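Local coordinates for protein A49R (Vaccinia virus, PDB 4D5T), which binds host BTRC and so diminishes ubiquitination of NFKBIA, which keeps NF-kappa-B in the cytoplasm and blocks the gene expression that depends on it, at residues 49-52 against 53-56; 93-96 against 97-100; 133-136 against 137-141. One frame throughout, in Å; residues are numbered along the deposited sequence. Where two conformers were deposited one is given.

All three contacts are local, each joining successive turns of one helix of this all-helical Bcl-2 fold, and they show how a helix suits its place. Contact 1, in the first turns of helix 49-61, is a regular, mostly buried segment dominated by phenylalanine, isoleucine and leucine. Contact 2 starts helix 95-109 with an asparagine cap and is only partly buried; contact 3, farthest of the three from the centre of the chain, holds an irregular turn of helix 132-150, with a polar surface network. Their apolar sides converge: Val99 packs on Phe53 and Leu54, Ile135 on Phe50, and Ile139 on Phe53. Contact 3 also brings a polar side chain, Asn138, into the interface, against Leu95.

Contact 1 of 3, residues 49-52 against 53-56; sequences PFIS and FLDT
Phe50 and Leu54, one turn apart near the start of helix 49-61, carry the apolar part of this local contact. Leu54 CG lies over one face of the Phe50 ring, displaced toward its rim, and CD1 of Leu54 comes within 3.7 Å of Phe50 CE2. The same methyl meets Ile51 CD1 at 4.0 Å, so Leu54 joins two side chains of the preceding turn. Phe53 approaches the Phe50 ring obliquely, its CD2 4.1 Å from Phe50 CE1. Both phenylalanines have CG anti to the backbone nitrogen (chi1 -173° and 172°), which lets two rings three residues apart meet along one flank.

The backbone supplies four regular alpha-helical bonds, from the amides of Phe53, Leu54, Asp55 and Thr56 to the carbonyls of Pro49, Phe50, Ile51 and Ser52. On the more polar side a water is hydrogen-bonded to Ser52 OG at 3.0 Å; its link to Thr56 OG1, at 2.5 Å, is doubtfully short.

Neighbouring helices cover much of this turn: Pro49 and Ser52 meet helix 9-23, Ile51 and Leu54 reach Phe39 of helix 29-40, and the rings of Phe50 and Phe53 pack against Ile135 and Ile139 of helix 132-150.

Contact 2 of 3, residues 93-96 against 97-100; sequences DNLE and NIVD
Asn94 reaches forward to Asn97 in a classical asparagine N-cap, the motif that opens helix 95-109 in this Bcl-2 fold. Its side-chain oxygen OD1 accepts from Asn97 N at 2.8 Å, giving that first-turn amide a partner where no preceding helical turn exists to supply one. The donor is tilted 33° from the plane of the Asn94 side-chain carbonyl. With CG anti to the backbone nitrogen (chi1 -178°), the amide group of Asn94 swings over the start of the helix, where it can receive this N-H.

The backbone oxygen of the same residue serves the next amide: Ile98 N donates to Asn94 O across 3.2 Å. Asn94 therefore satisfies two consecutive N-H groups, one with its side chain and one with its main chain. Beyond it the alpha-helical pattern continues, Val99 N donating to Leu95 O and Asp100 N to Glu96 O, each at 2.9 Å. At the polar end of Asp100, OD2 forms a salt bridge with Lys86 NZ, while the backbone oxygen of Asp100 accepts from Thr104 OG1 one turn onward.

Apolar side chains occupy another flank of the turn. Leu95 CG stands 4.3 Å from Val99 CG2, and both residues lean on Leu142 of helix 132-150; Val99 also touches Phe53 and Leu54 of helix 49-61. Ile98 packs against Phe90 and Ile131.

On the polar flank the side-chain amides of Asn94 and Asn97 are stacked, their planes only 7° apart, and Asn97 ND2 lies 3.5 Å from Asn94 CG.

Contact 3 of 3, residues 133-136 against 137-141; sequences QVIR and ENILQ
Asn138 turns its side chain back onto Val134 at an irregular turn of helix 132-150, the last helix of this Bcl-2 fold. Its ND2 donates to Val134 O at 3.0 Å, in the carbonyl plane and on a lone pair. The side-chain amide thereby reinforces a carbonyl whose backbone bond, from Asn138 N, is weak. That backbone amide also donates to Ile135 O, from above the carbonyl plane, and Ile135 O accepts a second bond from Ile139 N at 2.9 Å. With CG beside its own backbone nitrogen (chi1 -63°), Asn138 can fold back in this way.

On the outer surface, Gln133 uses both ends of its amide. NE2 donates to Glu137 OE1 at 2.9 Å, meeting the carboxylate from above its plane, and OE1 accepts from Arg136 NH1 in a bond that lies in the plane of both groups. The amide's rotation is thus fixed from two sides. Arg136 is held in turn by a salt bridge from its NE to Glu25.

On the inward flank the helix packs against its neighbours. Val134, Ile135 and Asn138 rest on Leu95 of helix 95-109, and Ile135 and Ile139 touch Val20 of helix 9-23.

The helix is kinked where the amides of Leu140 and Gln141 lack bonds to the preceding turn; a water inserted there donates to Arg136 O at 2.8 Å and accepts from Leu140 N at 3.3 Å.

Contact 1 of 3, residues 49-52 against 53-56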
loop_
_atom_site.group_PDB
_atom_site.type_symbol
_atom_site.label_atom_id
_atom_site.label_comp_id
_atom_site.label_asym_id
_atom_site.label_seq_id
_atom_site.Cartn_x
_atom_site.Cartn_y
_atom_site.Cartn_z
ATOM N N PRO A 49 7.887 9.333 -1.497
ATOM C CA PRO A 49 6.833 9.495 -2.453
ATOM C C PRO A 49 6.006 8.252 -2.733
ATOM O O PRO A 49 4.816 8.380 -3.038
ATOM C CB PRO A 49 7.558 9.928 -3.746
ATOM C CG PRO A 49 8.922 10.209 -3.369
ATOM C CD PRO A 49 9.228 9.650 -2.006
ATOM N N PHE A 50 6.606 7.057 -2.629
ATOM C CA PHE A 50 5.824 5.883 -2.763
ATOM C C PHE A 50 4.772 5.732 -1.644
ATOM O O PHE A 50 3.643 5.247 -1.896
ATOM C CB PHE A 50 6.693 4.600 -2.868
ATOM C CG PHE A 50 5.882 3.361 -3.168
ATOM C CD1 PHE A 50 5.229 3.222 -4.356
ATOM C CD2 PHE A 50 5.853 2.296 -2.302
ATOM C CE1 PHE A 50 4.499 2.042 -4.682
ATOM C CE2 PHE A 50 5.120 1.169 -2.567
ATOM C CZ PHE A 50 4.482 0.998 -3.778
ATOM N N ILE A 51 5.139 6.105 -0.435
ATOM C CA ILE A 51 4.178 6.084 0.707
ATOM C C ILE A 51 3.092 7.186 0.533
ATOM O O ILE A 51 1.914 6.922 0.716
ATOM C CB ILE A 51 4.924 6.230 2.041
ATOM C CG1 ILE A 51 5.966 5.133 2.259
ATOM C CG2 ILE A 51 3.969 6.248 3.212
ATOM C CD1 ILE A 51 5.565 3.713 1.988
ATOM N N SER A 52 3.470 8.377 0.052
ATOM C CA SER A 52 2.448 9.345 -0.363
ATOM C C SER A 52 1.486 8.828 -1.441
ATOM O O SER A 52 0.251 9.009 -1.323
ATOM C CB SER A 52 3.112 10.677 -0.759
ATOM O OG SER A 52 2.069 11.590 -1.050
ATOM N N PHE A 53 2.014 8.126 -2.430
ATOM C CA PHE A 53 1.188 7.418 -3.454
ATOM C C PHE A 53 0.232 6.462 -2.781
ATOM O O PHE A 53 -0.996 6.513 -3.028
ATOM C CB PHE A 53 2.071 6.734 -4.502
ATOM C CG PHE A 53 1.319 5.846 -5.470
ATOM C CD1 PHE A 53 0.730 6.390 -6.598
ATOM C CD2 PHE A 53 1.280 4.504 -5.275
ATOM C CE1 PHE A 53 0.013 5.601 -7.470
ATOM C CE2 PHE A 53 0.642 3.670 -6.241
ATOM C CZ PHE A 53 -0.004 4.249 -7.299
ATOM N N LEU A 54 0.760 5.598 -1.916
ATOM C CA LEU A 54 -0.117 4.616 -1.247
ATOM C C LEU A 54 -1.216 5.309 -0.449
ATOM O O LEU A 54 -2.383 4.853 -0.411
ATOM C CB LEU A 54 0.723 3.724 -0.336
ATOM C CG LEU A 54 1.668 2.764 -1.035
ATOM C CD1 LEU A 54 2.579 2.065 -0.049
ATOM C CD2 LEU A 54 0.875 1.685 -1.782
ATOM N N ASP A 55 -0.858 6.373 0.274
ATOM C CA ASP A 55 -1.802 7.095 1.112
ATOM C C ASP A 55 -2.881 7.757 0.271
ATOM O O ASP A 55 -4.050 7.684 0.597
ATOM C CB ASP A 55 -1.033 8.148 1.944
ATOM C CG ASP A 55 -1.924 8.934 2.876
ATOM O OD1 ASP A 55 -2.328 8.373 3.879
ATOM O OD2 ASP A 55 -2.227 10.088 2.583
ATOM N N THR A 56 -2.474 8.360 -0.840
ATOM C CA THR A 56 -3.428 8.903 -1.830
ATOM C C THR A 56 -4.370 7.834 -2.366
ATOM O O THR A 56 -5.580 8.028 -2.383
ATOM C CB THR A 56 -2.698 9.667 -2.908
ATOM O OG1 THR A 56 -2.057 10.775 -2.294
ATOM C CG2 THR A 56 -3.665 10.190 -3.965
HETATM O O HOH W 1 -0.085 12.063 -3.051
#

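Contact 2 of 3, residues 93-96 against 97-100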
loop_
_atom_site.group_PDB
_atom_site.type_symbol
_atom_site.label_atom_id
_atom_site.label_comp_id
_atom_site.label_asym_id
_atom_site.label_seq_id
_atom_site.Cartn_x
_atom_site.Cartn_y
_atom_site.Cartn_z
ATOM N N ASP A 93 5.348 -9.808 -10.447
ATOM C CA ASP A 93 5.639 -8.620 -11.241
ATOM C C ASP A 93 4.450 -7.722 -11.533
ATOM O O ASP A 93 4.489 -6.921 -12.506
ATOM C CB ASP A 93 6.270 -9.023 -12.587
ATOM C CG ASP A 93 7.621 -9.711 -12.414
ATOM O OD1 ASP A 93 8.317 -9.488 -11.392
ATOM O OD2 ASP A 93 7.987 -10.494 -13.305
ATOM N N ASN A 94 3.408 -7.826 -10.735
ATOM C CA ASN A 94 2.203 -7.023 -10.948
ATOM C C ASN A 94 2.078 -5.974 -9.847
ATOM O O ASN A 94 1.825 -6.313 -8.695
ATOM C CB ASN A 94 0.958 -7.948 -10.995
ATOM C CG ASN A 94 -0.350 -7.198 -11.273
ATOM O OD1 ASN A 94 -0.706 -6.235 -10.613
ATOM N ND2 ASN A 94 -1.078 -7.675 -12.286
ATOM N N LEU A 95 2.230 -4.716 -10.194
ATOM C CA LEU A 95 2.219 -3.653 -9.184
ATOM C C LEU A 95 0.845 -3.412 -8.608
ATOM O O LEU A 95 0.734 -3.129 -7.435
ATOM C CB LEU A 95 2.764 -2.329 -9.761
ATOM C CG LEU A 95 2.889 -1.180 -8.749
ATOM C CD1 LEU A 95 3.886 -1.510 -7.638
ATOM C CD2 LEU A 95 3.304 0.108 -9.522
ATOM N N GLU A 96 -0.193 -3.482 -9.430
ATOM C CA GLU A 96 -1.553 -3.329 -8.909
ATOM C C GLU A 96 -1.804 -4.300 -7.771
ATOM O O GLU A 96 -2.336 -3.946 -6.722
ATOM C CB GLU A 96 -2.600 -3.510 -9.994
ATOM C CG GLU A 96 -4.017 -3.237 -9.536
ATOM C CD GLU A 96 -4.960 -3.121 -10.772
ATOM O OE1 GLU A 96 -4.687 -3.721 -11.814
ATOM O OE2 GLU A 96 -5.906 -2.364 -10.746
ATOM N N ASN A 97 -1.328 -5.510 -7.934
ATOM C CA ASN A 97 -1.503 -6.546 -6.861
ATOM C C ASN A 97 -0.709 -6.280 -5.641
ATOM O O ASN A 97 -1.149 -6.598 -4.509
ATOM C CB ASN A 97 -1.262 -7.975 -7.414
ATOM C CG ASN A 97 -2.338 -8.395 -8.406
ATOM O OD1 ASN A 97 -3.389 -7.814 -8.451
ATOM N ND2 ASN A 97 -2.086 -9.429 -9.152
ATOM N N ILE A 98 0.492 -5.736 -5.834
ATOM C CA ILE A 98 1.316 -5.304 -4.726
ATOM C C ILE A 98 0.686 -4.166 -3.909
ATOM O O ILE A 98 0.655 -4.223 -2.663
ATOM C CB ILE A 98 2.729 -4.912 -5.234
ATOM C CG1 ILE A 98 3.493 -6.192 -5.577
ATOM C CG2 ILE A 98 3.492 -4.092 -4.172
ATOM C CD1 ILE A 98 4.721 -5.962 -6.390
ATOM N N VAL A 99 0.122 -3.191 -4.605
ATOM C CA VAL A 99 -0.535 -2.081 -3.966
ATOM C C VAL A 99 -1.786 -2.569 -3.219
ATOM O O VAL A 99 -2.025 -2.239 -2.030
ATOM C CB VAL A 99 -0.843 -0.958 -4.961
ATOM C CG1 VAL A 99 -1.772 0.100 -4.330
ATOM C CG2 VAL A 99 0.426 -0.316 -5.372
ATOM N N ASP A 100 -2.533 -3.449 -3.862
ATOM C CA ASP A 100 -3.684 -4.104 -3.186
ATOM C C ASP A 100 -3.256 -4.872 -1.937
ATOM O O ASP A 100 -3.939 -4.801 -0.889
ATOM C CB ASP A 100 -4.377 -5.050 -4.213
ATOM C CG ASP A 100 -5.562 -5.826 -3.614
ATOM O OD1 ASP A 100 -6.555 -5.213 -3.243
ATOM O OD2 ASP A 100 -5.462 -7.035 -3.473
#

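Contact 3 of 3, residues 133-136 against 137-141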
loop_
_atom_site.group_PDB
_atom_site.type_symbol
_atom_site.label_atom_id
_atom_site.label_comp_id
_atom_site.label_asym_id
_atom_site.label_seq_id
_atom_site.Cartn_x
_atom_site.Cartn_y
_atom_site.Cartn_z
ATOM N N GLN A 133 11.965 -2.541 -8.981
ATOM C CA GLN A 133 11.789 -2.661 -10.431
ATOM C C GLN A 133 10.342 -2.747 -10.847
ATOM O O GLN A 133 9.941 -2.150 -11.834
ATOM C CB GLN A 133 12.540 -3.854 -10.972
ATOM C CG GLN A 133 12.227 -4.136 -12.432
ATOM C CD GLN A 133 12.685 -3.050 -13.389
ATOM O OE1 GLN A 133 13.507 -2.191 -13.057
ATOM N NE2 GLN A 133 12.120 -3.082 -14.603
ATOM N N VAL A 134 9.543 -3.433 -10.035
ATOM C CA VAL A 134 8.138 -3.498 -10.338
ATOM C C VAL A 134 7.502 -2.097 -10.158
ATOM O O VAL A 134 6.602 -1.752 -10.906
ATOM C CB VAL A 134 7.445 -4.526 -9.430
ATOM C CG1 VAL A 134 6.049 -4.714 -9.896
ATOM C CG2 VAL A 134 8.151 -5.840 -9.583
ATOM N N ILE A 135 7.940 -1.304 -9.193
ATOM C CA ILE A 135 7.404 0.077 -9.061
ATOM C C ILE A 135 7.811 0.895 -10.356
ATOM O O ILE A 135 6.964 1.507 -10.963
ATOM C CB ILE A 135 7.906 0.753 -7.778
ATOM C CG1 ILE A 135 7.299 0.028 -6.513
ATOM C CG2 ILE A 135 7.534 2.236 -7.643
ATOM C CD1 ILE A 135 7.921 0.337 -5.177
ATOM N N ARG A 136 9.091 0.851 -10.713
ATOM C CA ARG A 136 9.631 1.633 -11.830
ATOM C C ARG A 136 8.874 1.342 -13.102
ATOM O O ARG A 136 8.558 2.236 -13.869
ATOM C CB ARG A 136 11.024 1.089 -12.271
ATOM C CG ARG A 136 12.211 1.670 -11.633
ATOM C CD ARG A 136 13.566 1.160 -12.150
ATOM N NE ARG A 136 14.408 1.199 -10.979
ATOM C CZ ARG A 136 14.879 0.182 -10.268
ATOM N NH1 ARG A 136 14.728 -1.092 -10.629
ATOM N NH2 ARG A 136 15.639 0.453 -9.189
ATOM N N GLU A 137 8.712 0.063 -13.365
ATOM C CA GLU A 137 8.168 -0.371 -14.606
ATOM C C GLU A 137 6.671 -0.049 -14.762
ATOM O O GLU A 137 6.179 0.029 -15.885
ATOM C CB GLU A 137 8.495 -1.858 -14.741
ATOM C CG GLU A 137 8.315 -2.476 -16.109
ATOM C CD GLU A 137 8.995 -3.820 -16.335
ATOM O OE1 GLU A 137 9.757 -4.430 -15.518
ATOM O OE2 GLU A 137 8.796 -4.240 -17.478
ATOM N N ASN A 138 5.945 0.036 -13.649
ATOM C CA ASN A 138 4.507 0.045 -13.699
ATOM C C ASN A 138 3.774 1.225 -13.025
ATOM O O ASN A 138 2.568 1.360 -13.213
ATOM C CB ASN A 138 3.983 -1.258 -13.058
ATOM C CG ASN A 138 4.406 -2.487 -13.791
ATOM O OD1 ASN A 138 3.974 -2.718 -14.931
ATOM N ND2 ASN A 138 5.384 -3.221 -13.213
ATOM N N ILE A 139 4.445 2.109 -12.265
ATOM C CA ILE A 139 3.674 3.105 -11.515
ATOM C C ILE A 139 2.863 4.116 -12.335
ATOM O O ILE A 139 1.727 4.483 -11.980
ATOM C CB ILE A 139 4.512 3.868 -10.434
ATOM C CG1 ILE A 139 3.537 4.594 -9.456
ATOM C CG2 ILE A 139 5.561 4.766 -11.029
ATOM C CD1 ILE A 139 3.922 4.579 -8.056
ATOM N N LEU A 140 3.438 4.572 -13.447
ATOM C CA LEU A 140 2.696 5.556 -14.267
ATOM C C LEU A 140 1.396 4.918 -14.783
ATOM O O LEU A 140 0.318 5.525 -14.729
ATOM C CB LEU A 140 3.584 6.087 -15.358
ATOM C CG LEU A 140 4.818 6.873 -14.873
ATOM C CD1 LEU A 140 5.595 7.353 -16.075
ATOM C CD2 LEU A 140 4.587 8.078 -13.933
ATOM N N GLN A 141 1.506 3.706 -15.315
ATOM C CA GLN A 141 0.310 3.031 -15.817
ATOM C C GLN A 141 -0.705 2.783 -14.717
ATOM O O GLN A 141 -1.910 2.893 -14.975
ATOM C CB GLN A 141 0.650 1.705 -16.474
ATOM C CG GLN A 141 -0.520 0.990 -17.114
ATOM C CD GLN A 141 -1.153 1.787 -18.240
ATOM O OE1 GLN A 141 -0.521 2.022 -19.246
ATOM N NE2 GLN A 141 -2.411 2.203 -18.068
HETATM O O HOH W 2 6.255 3.542 -14.757
#